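Nicotinate-nucleotide diphosphorylase (Carboxylating) (Streptococcus pyogenes GA06023, PDB 5HUO) probably converts quinolinate and 5-phospho-alpha-D-ribose 1-diphosphate into nicotinate mononucleotide, releasing carbon dioxide and diphosphate, a step of NAD(+) biosynthesis. Local coordinates at residues A[84-89]-A[95-100]; A[37-42]-A[89-94]; A[233-238]-A[263-268]. All coordinates share one frame; numbering follows the deposited sequence.

Contact 1: A[84-89]-A[95-100]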
loop_
_atom_site.group_PDB
_atom_site.type_symbol
_atom_site.label_atom_id
_atom_site.label_comp_id
_atom_site.label_asym_id
_atom_site.label_seq_id
_atom_site.Cartn_x
_atom_site.Cartn_y
_atom_site.Cartn_z
ATOM N N VAL A 84 -3.927 -6.928 -21.790
ATOM C CA VAL A 84 -3.314 -7.227 -20.498
ATOM C C VAL A 84 -1.882 -7.718 -20.669
ATOM O O VAL A 84 -0.946 -7.267 -20.057
ATOM C CB VAL A 84 -4.056 -8.314 -19.757
ATOM C CG1 VAL A 84 -3.368 -8.622 -18.462
ATOM C CG2 VAL A 84 -5.453 -7.880 -19.442
ATOM N N PHE A 85 -1.755 -8.659 -21.586
ATOM C CA PHE A 85 -0.436 -9.182 -22.054
ATOM C C PHE A 85 0.527 -8.050 -22.406
ATOM O O PHE A 85 1.640 -7.986 -21.910
ATOM C CB PHE A 85 -0.630 -10.082 -23.278
ATOM C CG PHE A 85 0.639 -10.488 -23.940
ATOM C CD1 PHE A 85 1.305 -11.617 -23.540
ATOM C CD2 PHE A 85 1.154 -9.752 -24.979
ATOM C CE1 PHE A 85 2.496 -11.980 -24.158
ATOM C CE2 PHE A 85 2.298 -10.133 -25.633
ATOM C CZ PHE A 85 2.988 -11.234 -25.221
ATOM N N GLN A 86 0.025 -7.139 -23.207
ATOM C CA GLN A 86 0.830 -6.001 -23.649
ATOM C C GLN A 86 1.295 -5.118 -22.481
ATOM O O GLN A 86 2.415 -4.608 -22.456
ATOM C CB GLN A 86 0.061 -5.136 -24.668
ATOM C CG GLN A 86 -0.149 -5.864 -25.966
ATOM C CD GLN A 86 -0.832 -5.039 -27.029
ATOM O OE1 GLN A 86 -1.956 -5.351 -27.430
ATOM N NE2 GLN A 86 -0.189 -3.987 -27.483
ATOM N N ARG A 87 0.370 -4.901 -21.557
ATOM C CA ARG A 87 0.582 -3.931 -20.462
ATOM C C ARG A 87 1.685 -4.376 -19.522
ATOM O O ARG A 87 2.403 -3.581 -18.980
ATOM C CB ARG A 87 -0.737 -3.693 -19.706
ATOM C CG ARG A 87 -0.636 -2.615 -18.655
ATOM C CD ARG A 87 -0.267 -1.274 -19.230
ATOM N NE ARG A 87 -0.272 -0.248 -18.221
ATOM C CZ ARG A 87 0.443 0.876 -18.260
ATOM N NH1 ARG A 87 0.419 1.724 -17.256
ATOM N NH2 ARG A 87 1.193 1.181 -19.266
ATOM N N VAL A 88 1.848 -5.664 -19.391
ATOM C CA VAL A 88 2.937 -6.199 -18.564
ATOM C C VAL A 88 4.281 -5.654 -19.054
ATOM O O VAL A 88 5.128 -5.241 -18.248
ATOM C CB VAL A 88 2.986 -7.725 -18.575
ATOM C CG1 VAL A 88 4.202 -8.232 -17.831
ATOM C CG2 VAL A 88 1.748 -8.311 -17.947
ATOM N N PHE A 89 4.476 -5.658 -20.365
ATOM C CA PHE A 89 5.755 -5.140 -20.971
ATOM C C PHE A 89 5.899 -3.642 -20.792
ATOM O O PHE A 89 6.904 -3.144 -20.408
ATOM C CB PHE A 89 5.845 -5.455 -22.462
ATOM C CG PHE A 89 5.888 -6.908 -22.770
ATOM C CD1 PHE A 89 7.074 -7.587 -22.777
ATOM C CD2 PHE A 89 4.710 -7.617 -23.004
ATOM C CE1 PHE A 89 7.107 -8.952 -23.008
ATOM C CE2 PHE A 89 4.726 -8.980 -23.244
ATOM C CZ PHE A 89 5.937 -9.638 -23.261
ATOM N N VAL A 95 8.332 -0.538 -24.820
ATOM C CA VAL A 95 8.136 -1.682 -25.668
ATOM C C VAL A 95 7.057 -1.348 -26.630
ATOM O O VAL A 95 6.039 -0.790 -26.256
ATOM C CB VAL A 95 7.728 -2.923 -24.854
ATOM C CG1 VAL A 95 7.398 -4.105 -25.751
ATOM C CG2 VAL A 95 8.844 -3.333 -23.894
ATOM N N THR A 96 7.252 -1.718 -27.879
ATOM C CA THR A 96 6.227 -1.495 -28.919
ATOM C C THR A 96 5.747 -2.798 -29.503
ATOM O O THR A 96 6.386 -3.834 -29.311
ATOM C CB THR A 96 6.749 -0.603 -30.043
ATOM O OG1 THR A 96 7.925 -1.185 -30.608
ATOM C CG2 THR A 96 7.077 0.768 -29.492
ATOM N N PHE A 97 4.633 -2.740 -30.213
ATOM C CA PHE A 97 4.043 -3.956 -30.740
ATOM C C PHE A 97 3.669 -3.820 -32.166
ATOM O O PHE A 97 3.423 -2.757 -32.640
ATOM C CB PHE A 97 2.808 -4.324 -29.954
ATOM C CG PHE A 97 3.061 -4.503 -28.489
ATOM C CD1 PHE A 97 3.406 -5.730 -27.989
ATOM C CD2 PHE A 97 2.980 -3.447 -27.623
ATOM C CE1 PHE A 97 3.656 -5.894 -26.624
ATOM C CE2 PHE A 97 3.220 -3.626 -26.272
ATOM C CZ PHE A 97 3.567 -4.835 -25.776
ATOM N N GLN A 98 3.641 -4.928 -32.850
ATOM C CA GLN A 98 3.134 -4.991 -34.197
ATOM C C GLN A 98 2.095 -6.094 -34.218
ATOM O O GLN A 98 2.326 -7.178 -33.674
ATOM C CB GLN A 98 4.239 -5.295 -35.165
ATOM C CG GLN A 98 4.999 -4.072 -35.643
ATOM C CD GLN A 98 6.312 -4.425 -36.362
ATOM O OE1 GLN A 98 6.615 -5.589 -36.644
ATOM N NE2 GLN A 98 7.067 -3.417 -36.684
ATOM N N ASN A 99 0.977 -5.838 -34.885
ATOM C CA ASN A 99 -0.113 -6.798 -34.953
ATOM C C ASN A 99 -0.500 -6.998 -36.426
ATOM O O ASN A 99 -1.525 -6.487 -36.877
ATOM C CB ASN A 99 -1.311 -6.307 -34.125
ATOM C CG ASN A 99 -2.337 -7.389 -33.863
ATOM O OD1 ASN A 99 -2.382 -8.459 -34.523
ATOM N ND2 ASN A 99 -3.190 -7.120 -32.939
ATOM N N PRO A 100 0.288 -7.780 -37.164
ATOM C CA PRO A 100 0.098 -8.049 -38.578
ATOM C C PRO A 100 -1.283 -8.460 -38.975
ATOM O O PRO A 100 -1.742 -8.030 -40.029
ATOM C CB PRO A 100 1.026 -9.236 -38.836
ATOM C CG PRO A 100 2.102 -9.099 -37.840
ATOM C CD PRO A 100 1.382 -8.609 -36.614
#

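Contact 2: A[37-42]-A[89-94]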
loop_
_atom_site.group_PDB
_atom_site.type_symbol
_atom_site.label_atom_id
_atom_site.label_comp_id
_atom_site.label_asym_id
_atom_site.label_seq_id
_atom_site.Cartn_x
_atom_site.Cartn_y
_atom_site.Cartn_z
ATOM N N GLN A 37 -7.550 -0.069 -13.922
ATOM C CA GLN A 37 -8.069 -1.292 -13.379
ATOM C C GLN A 37 -7.024 -2.343 -13.147
ATOM O O GLN A 37 -7.122 -3.113 -12.187
ATOM C CB GLN A 37 -9.066 -1.894 -14.330
ATOM C CG GLN A 37 -10.473 -1.364 -14.266
ATOM C CD GLN A 37 -11.367 -1.940 -15.361
ATOM O OE1 GLN A 37 -11.036 -1.886 -16.519
ATOM N NE2 GLN A 37 -12.534 -2.457 -14.982
ATOM N N ILE A 38 -6.021 -2.427 -14.026
ATOM C CA ILE A 38 -5.084 -3.630 -14.018
ATOM C C ILE A 38 -3.661 -3.403 -13.542
ATOM O O ILE A 38 -3.015 -4.299 -13.062
ATOM C CB ILE A 38 -5.050 -4.318 -15.388
ATOM C CG1 ILE A 38 -4.377 -3.404 -16.412
ATOM C CG2 ILE A 38 -6.431 -4.660 -15.849
ATOM C CD1 ILE A 38 -4.196 -4.043 -17.775
ATOM N N ASP A 39 -3.211 -2.159 -13.620
ATOM C CA ASP A 39 -1.816 -1.853 -13.299
ATOM C C ASP A 39 -1.295 -2.395 -11.962
ATOM O O ASP A 39 -0.230 -2.996 -11.933
ATOM C CB ASP A 39 -1.553 -0.368 -13.380
ATOM C CG ASP A 39 -1.328 0.119 -14.798
ATOM O OD1 ASP A 39 -1.612 -0.606 -15.775
ATOM O OD2 ASP A 39 -0.878 1.300 -14.929
ATOM N N ASP A 40 -2.005 -2.167 -10.855
ATOM C CA ASP A 40 -1.489 -2.605 -9.545
ATOM C C ASP A 40 -1.297 -4.080 -9.479
ATOM O O ASP A 40 -0.308 -4.550 -8.927
ATOM C CB ASP A 40 -2.367 -2.164 -8.408
ATOM C CG ASP A 40 -2.222 -0.687 -8.111
ATOM O OD1 ASP A 40 -1.113 -0.104 -8.325
ATOM O OD2 ASP A 40 -3.240 -0.076 -7.700
ATOM N N THR A 41 -2.219 -4.808 -10.089
ATOM C CA THR A 41 -2.184 -6.286 -10.146
ATOM C C THR A 41 -1.010 -6.798 -10.966
ATOM O O THR A 41 -0.291 -7.719 -10.551
ATOM C CB THR A 41 -3.469 -6.835 -10.803
ATOM O OG1 THR A 41 -4.598 -6.433 -10.072
ATOM C CG2 THR A 41 -3.463 -8.287 -10.859
ATOM N N LEU A 42 -0.791 -6.186 -12.125
ATOM C CA LEU A 42 0.351 -6.581 -12.987
ATOM C C LEU A 42 1.713 -6.249 -12.371
ATOM O O LEU A 42 2.625 -7.046 -12.405
ATOM C CB LEU A 42 0.274 -5.944 -14.357
ATOM C CG LEU A 42 -0.987 -6.094 -15.225
ATOM C CD1 LEU A 42 -0.637 -5.914 -16.675
ATOM C CD2 LEU A 42 -1.688 -7.377 -15.047
ATOM N N PHE A 89 4.476 -5.658 -20.365
ATOM C CA PHE A 89 5.755 -5.140 -20.971
ATOM C C PHE A 89 5.899 -3.642 -20.792
ATOM O O PHE A 89 6.904 -3.144 -20.408
ATOM C CB PHE A 89 5.845 -5.455 -22.462
ATOM C CG PHE A 89 5.888 -6.908 -22.770
ATOM C CD1 PHE A 89 7.074 -7.587 -22.777
ATOM C CD2 PHE A 89 4.710 -7.617 -23.004
ATOM C CE1 PHE A 89 7.107 -8.952 -23.008
ATOM C CE2 PHE A 89 4.726 -8.980 -23.244
ATOM C CZ PHE A 89 5.937 -9.638 -23.261
ATOM N N THR A 90 4.821 -2.960 -21.032
ATOM C CA THR A 90 4.767 -1.507 -21.016
ATOM C C THR A 90 4.967 -0.846 -19.637
ATOM O O THR A 90 5.504 0.240 -19.538
ATOM C CB THR A 90 3.433 -1.088 -21.618
ATOM O OG1 THR A 90 3.520 -1.345 -23.008
ATOM C CG2 THR A 90 3.205 0.315 -21.485
ATOM N N LEU A 91 4.499 -1.488 -18.584
ATOM C CA LEU A 91 4.814 -1.058 -17.214
ATOM C C LEU A 91 6.294 -1.221 -16.842
ATOM O O LEU A 91 6.834 -0.449 -16.059
ATOM C CB LEU A 91 4.057 -1.893 -16.230
ATOM C CG LEU A 91 2.571 -1.638 -16.130
ATOM C CD1 LEU A 91 1.975 -2.751 -15.279
ATOM C CD2 LEU A 91 2.297 -0.289 -15.501
ATOM N N PHE A 92 6.929 -2.214 -17.446
ATOM C CA PHE A 92 8.326 -2.558 -17.174
ATOM C C PHE A 92 9.348 -1.710 -17.950
ATOM O O PHE A 92 10.392 -1.338 -17.416
ATOM C CB PHE A 92 8.554 -4.024 -17.518
ATOM C CG PHE A 92 9.842 -4.602 -16.984
ATOM C CD1 PHE A 92 9.922 -5.106 -15.693
ATOM C CD2 PHE A 92 10.958 -4.666 -17.790
ATOM C CE1 PHE A 92 11.115 -5.639 -15.199
ATOM C CE2 PHE A 92 12.151 -5.198 -17.315
ATOM C CZ PHE A 92 12.238 -5.693 -16.012
ATOM N N ASP A 93 9.043 -1.412 -19.197
ATOM C CA ASP A 93 9.997 -0.761 -20.073
ATOM C C ASP A 93 9.293 -0.187 -21.300
ATOM O O ASP A 93 8.102 -0.257 -21.419
ATOM C CB ASP A 93 11.111 -1.772 -20.454
ATOM C CG ASP A 93 12.363 -1.101 -21.051
ATOM O OD1 ASP A 93 12.600 0.096 -20.756
ATOM O OD2 ASP A 93 13.055 -1.708 -21.891
ATOM N N GLU A 94 10.069 0.415 -22.188
ATOM C CA GLU A 94 9.551 0.963 -23.435
ATOM C C GLU A 94 9.532 -0.150 -24.446
ATOM O O GLU A 94 10.567 -0.703 -24.816
ATOM C CB GLU A 94 10.396 2.102 -23.931
ATOM C CG GLU A 94 10.189 3.389 -23.160
ATOM C CD GLU A 94 10.186 4.619 -24.057
ATOM O OE1 GLU A 94 10.645 5.677 -23.588
ATOM O OE2 GLU A 94 9.712 4.555 -25.222
#

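Contact 3: A[233-238]-A[263-268]. With SO4 (sulfate ion), chain H; SO4 (sulfate ion), chain G.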
loop_
_atom_site.group_PDB
_atom_site.type_symbol
_atom_site.label_atom_id
_atom_site.label_comp_id
_atom_site.label_asym_id
_atom_site.label_seq_id
_atom_site.Cartn_x
_atom_site.Cartn_y
_atom_site.Cartn_z
ATOM N N ALA A 233 -42.055 -23.039 -3.566
ATOM C CA ALA A 233 -41.184 -21.872 -3.286
ATOM C C ALA A 233 -41.041 -20.952 -4.510
ATOM O O ALA A 233 -41.051 -19.740 -4.395
ATOM C CB ALA A 233 -39.812 -22.325 -2.788
ATOM N N ALA A 234 -40.911 -21.561 -5.677
ATOM C CA ALA A 234 -40.883 -20.811 -6.948
ATOM C C ALA A 234 -42.140 -19.963 -7.132
ATOM O O ALA A 234 -42.084 -18.816 -7.545
ATOM C CB ALA A 234 -40.730 -21.750 -8.116
ATOM N N GLU A 235 -43.272 -20.540 -6.769
ATOM C CA GLU A 235 -44.560 -19.825 -6.803
ATOM C C GLU A 235 -44.549 -18.648 -5.833
ATOM O O GLU A 235 -44.811 -17.510 -6.208
ATOM C CB GLU A 235 -45.744 -20.765 -6.454
ATOM C CG GLU A 235 -47.071 -20.071 -6.132
ATOM C CD GLU A 235 -47.429 -19.014 -7.168
ATOM O OE1 GLU A 235 -46.698 -18.811 -8.155
ATOM O OE2 GLU A 235 -48.382 -18.279 -6.965
ATOM N N GLU A 236 -44.255 -18.975 -4.581
ATOM C CA GLU A 236 -44.198 -18.001 -3.483
ATOM C C GLU A 236 -43.387 -16.769 -3.920
ATOM O O GLU A 236 -43.854 -15.620 -3.852
ATOM C CB GLU A 236 -43.575 -18.668 -2.238
ATOM C CG GLU A 236 -44.026 -18.120 -0.894
ATOM C CD GLU A 236 -43.379 -18.839 0.294
ATOM O OE1 GLU A 236 -42.981 -20.025 0.165
ATOM O OE2 GLU A 236 -43.263 -18.220 1.370
ATOM N N ALA A 237 -42.189 -17.059 -4.419
ATOM C CA ALA A 237 -41.223 -16.057 -4.886
ATOM C C ALA A 237 -41.744 -15.233 -6.042
ATOM O O ALA A 237 -41.642 -14.028 -6.010
ATOM C CB ALA A 237 -39.942 -16.723 -5.296
ATOM N N ALA A 238 -42.299 -15.868 -7.062
ATOM C CA ALA A 238 -42.877 -15.115 -8.217
ATOM C C ALA A 238 -43.986 -14.163 -7.780
ATOM O O ALA A 238 -44.065 -13.013 -8.223
ATOM C CB ALA A 238 -43.418 -16.050 -9.277
ATOM N N ALA A 263 -44.861 -17.718 -15.133
ATOM C CA ALA A 263 -45.563 -16.888 -16.151
ATOM C C ALA A 263 -44.930 -15.517 -16.378
ATOM O O ALA A 263 -45.616 -14.508 -16.522
ATOM C CB ALA A 263 -47.029 -16.717 -15.775
ATOM N N GLY A 264 -43.607 -15.486 -16.380
ATOM C CA GLY A 264 -42.856 -14.254 -16.712
ATOM C C GLY A 264 -42.887 -13.180 -15.646
ATOM O O GLY A 264 -42.516 -12.048 -15.895
ATOM N N ARG A 265 -43.303 -13.550 -14.443
ATOM C CA ARG A 265 -43.331 -12.603 -13.319
ATOM C C ARG A 265 -41.941 -12.295 -12.755
ATOM O O ARG A 265 -41.722 -11.259 -12.114
ATOM C CB ARG A 265 -44.272 -13.101 -12.212
ATOM C CG ARG A 265 -45.736 -12.774 -12.527
ATOM C CD ARG A 265 -46.606 -14.005 -12.418
ATOM N NE ARG A 265 -46.967 -14.344 -11.054
ATOM C CZ ARG A 265 -47.255 -15.573 -10.625
ATOM N NH1 ARG A 265 -47.233 -16.619 -11.428
ATOM N NH2 ARG A 265 -47.554 -15.766 -9.351
ATOM N N SER A 266 -41.022 -13.206 -13.023
ATOM C CA SER A 266 -39.599 -13.018 -12.744
ATOM C C SER A 266 -38.732 -13.600 -13.840
ATOM O O SER A 266 -39.174 -14.417 -14.637
ATOM C CB SER A 266 -39.217 -13.698 -11.431
ATOM O OG SER A 266 -40.149 -13.333 -10.458
ATOM N N ARG A 267 -37.467 -13.199 -13.817
ATOM C CA ARG A 267 -36.432 -13.810 -14.669
ATOM C C ARG A 267 -36.017 -15.138 -14.073
ATOM O O ARG A 267 -36.097 -15.328 -12.868
ATOM C CB ARG A 267 -35.190 -12.964 -14.753
ATOM C CG ARG A 267 -35.375 -11.629 -15.387
ATOM C CD ARG A 267 -35.519 -11.834 -16.871
ATOM N NE ARG A 267 -35.715 -10.572 -17.529
ATOM C CZ ARG A 267 -36.117 -10.410 -18.783
ATOM N NH1 ARG A 267 -36.364 -11.432 -19.556
ATOM N NH2 ARG A 267 -36.250 -9.181 -19.282
ATOM N N ILE A 268 -35.654 -16.070 -14.936
ATOM C CA ILE A 268 -35.400 -17.432 -14.480
ATOM C C ILE A 268 -34.000 -17.825 -14.825
ATOM O O ILE A 268 -33.585 -17.740 -15.990
ATOM C CB ILE A 268 -36.384 -18.471 -15.038
ATOM C CG1 ILE A 268 -37.842 -18.048 -14.783
ATOM C CG2 ILE A 268 -36.128 -19.846 -14.418
ATOM C CD1 ILE A 268 -38.870 -18.847 -15.608
HETATM S S SO4 H . -35.374 -7.112 -16.682
HETATM O O1 SO4 H . -34.177 -7.484 -17.483
HETATM O O2 SO4 H . -36.361 -6.278 -17.446
HETATM O O3 SO4 H . -34.898 -6.466 -15.428
HETATM O O4 SO4 H . -36.082 -8.345 -16.306
HETATM S S SO4 G . -37.011 -8.536 -22.900
HETATM O O1 SO4 G . -36.957 -9.204 -24.218
HETATM O O2 SO4 G . -37.831 -7.299 -22.975
HETATM O O3 SO4 G . -37.593 -9.495 -21.928
HETATM O O4 SO4 G . -35.638 -8.162 -22.497
#

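Contact 1: A[84-89]-A[95-100]
Gln86 lies across one face of the Phe97 ring. Its CG sits over the ring, 3.8 Å from the centroid and 11° off the normal, which makes a CH-pi contact. Further along, NE2 stands over the same ring nearer its rim, with Phe97 CD2 as its closest atom at 3.2 Å. The amide is not stacked flat: its plane is turned 67° from the ring. Gln86 is extended beyond CG, which carries the amide out along the ring from CZ toward CG. Phe89 adds the second patch. Its CB rests 3.9 Å from Val95 CG1 and about as far from CG2, so the methylene faces the fork of the valine, while its ring meets Phe97 CZ obliquely. Behind these, Phe89 is backed by Cys128 and Ala132 of helix 122-153 and by Met306; on the strand side Val95 and Phe97 touch Ile118 and Leu116. Segment 84-89 of helix 82-92 and strand 95-98 run nearly antiparallel, at 150° with axes 8.9 Å apart. The helix, followed by a short turn into the strand, packs back on it at one edge of the four-stranded antiparallel sheet of the N-terminal domain, whose opposite edge is strand 304-311 from the chain's end.

Contact 2: A[37-42]-A[89-94]
Helices 35-49 and 82-92 come together here near the C-terminal end of the second, with the CA atoms of Asp39 and Leu91 7.7 Å apart as the nearest backbone pair. Segment 37-42 is kinked: the N atoms of Asp40 and Thr41 make no bond to the preceding turn, while Leu42 N bonds to Ile38 O at 3.1 Å. In segment 89-94, Asp93 N bonds to Phe89 O at 3.0 Å. Between the two, Leu91 points at helix 35-49; its CG stands anti to the carbonyl carbon (chi1 -73°), which carries both methyls toward that helix. One methyl, CD1, packs 3.7 Å from Leu42 CB. The other, CD2, lies against the carboxylate of Asp39, 3.6 Å from OD2. This is helix-helix packing on the flank of the N-terminal domain, with Leu42 reaching inward to Phe135 of helix 122-153. Leu91 makes only van der Waals contact with Asp39; that carboxylate's polar partner is Arg87, one turn back on the leucine's own helix, whose NH1 forms a salt bridge to OD2. The outer side of helix 35-49 faces other subunits: Asp40 forms a salt bridge with Arg47 of the second subunit, and Asn169 of the third hydrogen-bonds to Thr41 O.

Contact 3: A[233-238]-A[263-268]
In the parallel alpha/beta part of the C-terminal domain, helix 231-240 meets the turn that leads from helix 252-262 into strand 267-271. Ala238 and Arg265 are the nearest pair, their CA atoms 5.7 Å apart. Ala238 CB sits over the centre of one face of the Arg265 guanidinium, 4.1 Å from Arg265 CZ. Arg265 gets there by bending at chi2 (128°) and chi3 (80°), which folds the side chain back along the helix. Its NH2 then reaches Glu235 OE1 at 3.4 Å, a salt bridge whose hydrogen bond is weak, with the carboxylate plane turned 56° from the guanidinium. Both helices pack beside the six-stranded parallel sheet of the barrel-like domain known for this family. One residue further on, Ser266 OG approaches Ala238 CA at 4.0 Å, but its hydrogen bond goes to Val242 O. Arg267 turns elsewhere: NE donates to O4 of one sulfate (chain H) at 2.6 Å and NH2 to O3 of a second (chain G) at 3.0 Å, both anions at the guanidinium edge and probably from the crystallisation liquor. Asp288 forms a salt bridge with Arg267 NH1, while Arg215 of the fourth subunit also hydrogen-bonds sulfate and Phe220 of that subunit packs on Arg267.

Contacts 1 and 2 are neighbours, their centres about 11 Å apart. They share Phe89 and use different sides of helix 82-92: strand 95-98 packs on one, helix 35-49 touches another. Along the chain their segments alternate, 37-42, 84-89, 89-94 and 95-100, which joins the N-terminal helix to the edge of the antiparallel sheet through a single helix. Packing of Leu42 on Val88 and on Arg87 CB ties the two directly. Contact 3 follows later in the sequence, on the opposite side of the chain's centre, its centre about 48 Å from that of contact 1 and about 46 Å from that of contact 2. It belongs to the parallel sheet of the C-terminal domain and touches neither, the nearest atoms being about 25 Å or more away.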